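Local coordinates for RsfP (Uncultured bacterium, PDB 4GLJ), which probably cleaves methylthioadenosine with phosphate, as a methylthioadenosine phosphorylase of the phosphorylase superfamily, and also binds the dye rhodamine B, at residues Q26-I38 against D48-A60. Numbering follows the deposited sequence.
Sequences QMQALTNKRSVKI and DIVLGELNGVTVA
R34 and E53 meet end-on in a salt bridge. NH1 of R34 lies 3.0 Å from OE1 of E53, and NH2 of R34 2.9 Å from OE2 of E53. Both oxygens use their syn lone pairs, and the two flat groups are nearly coplanar, 25° apart. A bend at chi2 (-94°) lays the R34 side chain over L51, whose CB sits against one guanidinium face. NH1 also bonds to N32 O, and T58 OG1 takes the anti lone pair of E53 OE2. A methionine in place of R34 would probably leave the E53 carboxylate without its charge partner and freer to turn. K37 NZ makes a second salt bridge, to D48 OD1 at 2.9 Å.

Backbone bonds join the strands antiparallel. R34 pairs with L51, V36 with I49, and T31 with E53. The register slips by one between T31 and R34, a beta bulge. E53 O accepts from both T31 N and T31 OG1.

Apolar contacts lie on both faces. V36 CG1 meets L51 CD1 at 3.9 Å. On the other face L30 CD2 packs on L54 CD1 at 3.7 Å, and M27 CE reaches V59 CG1. Helix 237-263 covers M27 and V59.

Strand 33-36 thus edges the 49-54/57-63 beta hairpin, closed by a type I' turn, within the central mixed sheet of the phosphorylase fold.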
loop_
_atom_site.group_PDB
_atom_site.type_symbol
_atom_site.label_atom_id
_atom_site.label_comp_id
_atom_site.label_asym_id
_atom_site.label_seq_id
_atom_site.Cartn_x
_atom_site.Cartn_y
_atom_site.Cartn_z
ATOM N N GLN A 26 -16.081 -27.352 2.379
ATOM C CA GLN A 26 -17.068 -27.939 1.491
ATOM C C GLN A 26 -18.517 -27.470 1.689
ATOM O O GLN A 26 -18.868 -26.882 2.722
ATOM C CB GLN A 26 -16.996 -29.478 1.517
ATOM C CG GLN A 26 -17.201 -30.138 2.861
ATOM C CD GLN A 26 -17.724 -31.539 2.674
ATOM O OE1 GLN A 26 -17.180 -32.308 1.875
ATOM N NE2 GLN A 26 -18.807 -31.872 3.374
ATOM N N MET A 27 -19.330 -27.722 0.662
ATOM C CA MET A 27 -20.766 -27.656 0.772
ATOM C C MET A 27 -21.376 -29.061 0.772
ATOM O O MET A 27 -21.818 -29.532 -0.267
ATOM C CB MET A 27 -21.352 -26.836 -0.360
ATOM C CG MET A 27 -21.342 -25.358 -0.078
ATOM S SD MET A 27 -22.387 -24.417 -1.213
ATOM C CE MET A 27 -21.650 -24.675 -2.837
ATOM N N GLN A 28 -21.399 -29.690 1.943
ATOM C CA GLN A 28 -22.046 -31.005 2.198
ATOM C C GLN A 28 -23.419 -31.270 1.523
ATOM O O GLN A 28 -23.644 -32.362 0.984
ATOM C CB GLN A 28 -22.180 -31.212 3.721
ATOM C CG GLN A 28 -22.920 -32.466 4.189
ATOM C CD GLN A 28 -22.030 -33.696 4.220
ATOM O OE1 GLN A 28 -21.174 -33.879 3.351
ATOM N NE2 GLN A 28 -22.223 -34.545 5.223
ATOM N N ALA A 29 -24.333 -30.299 1.553
ATOM C CA ALA A 29 -25.699 -30.557 1.083
ATOM C C ALA A 29 -25.884 -30.680 -0.465
ATOM O O ALA A 29 -26.906 -31.201 -0.926
ATOM C CB ALA A 29 -26.678 -29.553 1.690
ATOM N N LEU A 30 -24.913 -30.241 -1.273
ATOM C CA LEU A 30 -25.101 -30.359 -2.734
ATOM C C LEU A 30 -25.228 -31.809 -3.164
ATOM O O LEU A 30 -24.495 -32.669 -2.670
ATOM C CB LEU A 30 -23.959 -29.720 -3.516
ATOM C CG LEU A 30 -23.631 -28.258 -3.220
ATOM C CD1 LEU A 30 -22.287 -27.911 -3.895
ATOM C CD2 LEU A 30 -24.748 -27.327 -3.674
ATOM N N THR A 31 -26.141 -32.062 -4.092
ATOM C CA THR A 31 -26.265 -33.370 -4.717
ATOM C C THR A 31 -25.555 -33.462 -6.064
ATOM O O THR A 31 -25.313 -32.427 -6.731
ATOM C CB THR A 31 -27.748 -33.722 -4.942
ATOM O OG1 THR A 31 -28.322 -32.762 -5.842
ATOM C CG2 THR A 31 -28.505 -33.695 -3.611
ATOM N N ASN A 32 -25.247 -34.703 -6.471
ATOM C CA ASN A 32 -24.486 -35.011 -7.685
ATOM C C ASN A 32 -23.241 -34.127 -7.777
ATOM O O ASN A 32 -22.947 -33.556 -8.855
ATOM C CB ASN A 32 -25.343 -34.897 -8.950
ATOM C CG ASN A 32 -26.369 -36.040 -9.063
ATOM O OD1 ASN A 32 -26.018 -37.225 -9.176
ATOM N ND2 ASN A 32 -27.639 -35.686 -9.010
ATOM N N LYS A 33 -22.528 -34.012 -6.651
ATOM C CA LYS A 33 -21.257 -33.287 -6.598
ATOM C C LYS A 33 -20.338 -33.815 -7.682
ATOM O O LYS A 33 -20.324 -35.038 -7.984
ATOM C CB LYS A 33 -20.577 -33.446 -5.245
ATOM C CG LYS A 33 -21.242 -32.692 -4.099
ATOM C CD LYS A 33 -20.457 -32.950 -2.808
ATOM C CE LYS A 33 -21.226 -32.505 -1.573
ATOM N NZ LYS A 33 -22.385 -33.405 -1.372
ATOM N N ARG A 34 -19.619 -32.907 -8.319
ATOM C CA ARG A 34 -18.584 -33.289 -9.298
ATOM C C ARG A 34 -17.584 -32.146 -9.340
ATOM O O ARG A 34 -17.989 -30.965 -9.172
ATOM C CB ARG A 34 -19.167 -33.582 -10.705
ATOM C CG ARG A 34 -19.808 -32.386 -11.442
ATOM C CD ARG A 34 -21.302 -32.340 -11.181
ATOM N NE ARG A 34 -22.050 -31.365 -11.966
ATOM C CZ ARG A 34 -23.297 -31.011 -11.670
ATOM N NH1 ARG A 34 -23.896 -31.543 -10.627
ATOM N NH2 ARG A 34 -23.950 -30.115 -12.399
ATOM N N SER A 35 -16.306 -32.468 -9.497
ATOM C CA SER A 35 -15.252 -31.451 -9.454
ATOM C C SER A 35 -14.793 -31.103 -10.859
ATOM O O SER A 35 -14.682 -31.988 -11.704
ATOM C CB SER A 35 -14.054 -31.970 -8.681
ATOM O OG SER A 35 -14.329 -31.978 -7.305
ATOM N N VAL A 36 -14.501 -29.833 -11.118
ATOM C CA VAL A 36 -13.956 -29.485 -12.424
ATOM C C VAL A 36 -12.643 -28.726 -12.205
ATOM O O VAL A 36 -12.562 -27.852 -11.313
ATOM C CB VAL A 36 -14.959 -28.715 -13.326
ATOM C CG1 VAL A 36 -16.174 -29.604 -13.646
ATOM C CG2 VAL A 36 -15.406 -27.430 -12.663
ATOM N N LYS A 37 -11.615 -29.124 -12.953
ATOM C CA LYS A 37 -10.345 -28.413 -12.957
ATOM C C LYS A 37 -10.446 -27.478 -14.145
ATOM O O LYS A 37 -10.729 -27.908 -15.246
ATOM C CB LYS A 37 -9.155 -29.373 -13.133
ATOM C CG LYS A 37 -7.817 -28.767 -12.677
ATOM C CD LYS A 37 -6.635 -29.713 -12.950
ATOM C CE LYS A 37 -6.379 -30.661 -11.774
ATOM N NZ LYS A 37 -6.420 -29.882 -10.489
ATOM N N ILE A 38 -10.314 -26.190 -13.901
ATOM C CA ILE A 38 -10.451 -25.196 -14.957
ATOM C C ILE A 38 -9.054 -24.579 -15.143
ATOM O O ILE A 38 -8.446 -24.170 -14.159
ATOM C CB ILE A 38 -11.508 -24.156 -14.562
ATOM C CG1 ILE A 38 -12.880 -24.834 -14.484
ATOM C CG2 ILE A 38 -11.498 -22.992 -15.551
ATOM C CD1 ILE A 38 -13.986 -24.009 -13.879
ATOM N N ASP A 48 -9.964 -27.304 -7.240
ATOM C CA ASP A 48 -11.002 -27.706 -8.188
ATOM C C ASP A 48 -12.331 -27.100 -7.742
ATOM O O ASP A 48 -12.614 -27.042 -6.564
ATOM C CB ASP A 48 -11.123 -29.230 -8.212
ATOM C CG ASP A 48 -9.897 -29.912 -8.797
ATOM O OD1 ASP A 48 -9.043 -29.245 -9.432
ATOM O OD2 ASP A 48 -9.782 -31.127 -8.633
ATOM N N ILE A 49 -13.082 -26.527 -8.666
ATOM C CA ILE A 49 -14.393 -26.036 -8.365
ATOM C C ILE A 49 -15.392 -27.209 -8.263
ATOM O O ILE A 49 -15.423 -28.118 -9.128
ATOM C CB ILE A 49 -14.743 -24.993 -9.419
ATOM C CG1 ILE A 49 -13.887 -23.739 -9.133
ATOM C CG2 ILE A 49 -16.230 -24.641 -9.417
ATOM C CD1 ILE A 49 -13.633 -22.964 -10.388
ATOM N N VAL A 50 -16.128 -27.246 -7.152
ATOM C CA VAL A 50 -17.189 -28.267 -6.977
ATOM C C VAL A 50 -18.553 -27.751 -7.514
ATOM O O VAL A 50 -19.007 -26.646 -7.189
ATOM C CB VAL A 50 -17.374 -28.743 -5.516
ATOM C CG1 VAL A 50 -18.512 -29.783 -5.426
ATOM C CG2 VAL A 50 -16.119 -29.420 -4.967
ATOM N N LEU A 51 -19.164 -28.540 -8.378
ATOM C CA LEU A 51 -20.513 -28.270 -8.889
ATOM C C LEU A 51 -21.496 -29.267 -8.301
ATOM O O LEU A 51 -21.225 -30.460 -8.199
ATOM C CB LEU A 51 -20.576 -28.302 -10.420
ATOM C CG LEU A 51 -19.675 -27.240 -11.073
ATOM C CD1 LEU A 51 -19.328 -27.687 -12.479
ATOM C CD2 LEU A 51 -20.374 -25.908 -11.107
ATOM N N GLY A 52 -22.648 -28.758 -7.903
ATOM C CA GLY A 52 -23.667 -29.628 -7.360
ATOM C C GLY A 52 -24.967 -28.865 -7.400
ATOM O O GLY A 52 -24.972 -27.671 -7.753
ATOM N N GLU A 53 -26.050 -29.557 -7.046
ATOM C CA GLU A 53 -27.387 -28.971 -7.027
ATOM C C GLU A 53 -27.883 -28.858 -5.597
ATOM O O GLU A 53 -27.739 -29.769 -4.797
ATOM C CB GLU A 53 -28.382 -29.765 -7.905
ATOM C CG GLU A 53 -28.236 -29.430 -9.393
ATOM C CD GLU A 53 -26.978 -30.064 -10.007
ATOM O OE1 GLU A 53 -26.658 -31.231 -9.634
ATOM O OE2 GLU A 53 -26.320 -29.397 -10.857
ATOM N N LEU A 54 -28.427 -27.685 -5.304
ATOM C CA LEU A 54 -29.132 -27.402 -4.060
ATOM C C LEU A 54 -30.554 -27.255 -4.556
ATOM O O LEU A 54 -30.844 -26.344 -5.331
ATOM C CB LEU A 54 -28.541 -26.079 -3.489
ATOM C CG LEU A 54 -28.267 -25.892 -1.993
ATOM C CD1 LEU A 54 -27.598 -27.126 -1.375
ATOM C CD2 LEU A 54 -27.439 -24.628 -1.770
ATOM N N ASN A 55 -31.437 -28.215 -4.198
ATOM C CA ASN A 55 -32.790 -28.268 -4.766
ATOM C C ASN A 55 -32.856 -28.103 -6.296
ATOM O O ASN A 55 -33.636 -27.309 -6.830
ATOM C CB ASN A 55 -33.721 -27.241 -4.103
ATOM C CG ASN A 55 -33.661 -27.270 -2.570
ATOM O OD1 ASN A 55 -32.605 -27.498 -1.959
ATOM N ND2 ASN A 55 -34.793 -26.989 -1.941
ATOM N N GLY A 56 -32.047 -28.853 -7.020
ATOM C CA GLY A 56 -32.081 -28.746 -8.459
ATOM C C GLY A 56 -31.466 -27.506 -9.062
ATOM O O GLY A 56 -31.347 -27.430 -10.295
ATOM N N VAL A 57 -31.067 -26.529 -8.225
ATOM C CA VAL A 57 -30.338 -25.360 -8.700
ATOM C C VAL A 57 -28.829 -25.689 -8.699
ATOM O O VAL A 57 -28.298 -26.066 -7.670
ATOM C CB VAL A 57 -30.511 -24.152 -7.750
ATOM C CG1 VAL A 57 -29.721 -22.938 -8.262
ATOM C CG2 VAL A 57 -31.978 -23.815 -7.518
ATOM N N THR A 58 -28.163 -25.566 -9.840
ATOM C CA THR A 58 -26.721 -25.824 -9.941
ATOM C C THR A 58 -25.943 -24.660 -9.323
ATOM O O THR A 58 -26.197 -23.496 -9.653
ATOM C CB THR A 58 -26.312 -26.012 -11.422
ATOM O OG1 THR A 58 -26.971 -27.178 -11.914
ATOM C CG2 THR A 58 -24.808 -26.200 -11.582
ATOM N N VAL A 59 -25.028 -24.971 -8.404
ATOM C CA VAL A 59 -24.207 -23.938 -7.743
ATOM C C VAL A 59 -22.743 -24.372 -7.910
ATOM O O VAL A 59 -22.463 -25.571 -7.894
ATOM C CB VAL A 59 -24.556 -23.928 -6.255
ATOM C CG1 VAL A 59 -23.720 -22.922 -5.561
ATOM C CG2 VAL A 59 -26.032 -23.565 -6.046
ATOM N N ALA A 60 -21.829 -23.412 -8.111
ATOM C CA ALA A 60 -20.379 -23.684 -8.084
ATOM C C ALA A 60 -19.821 -23.281 -6.704
ATOM O O ALA A 60 -20.118 -22.192 -6.206
ATOM C CB ALA A 60 -19.686 -22.879 -9.182
#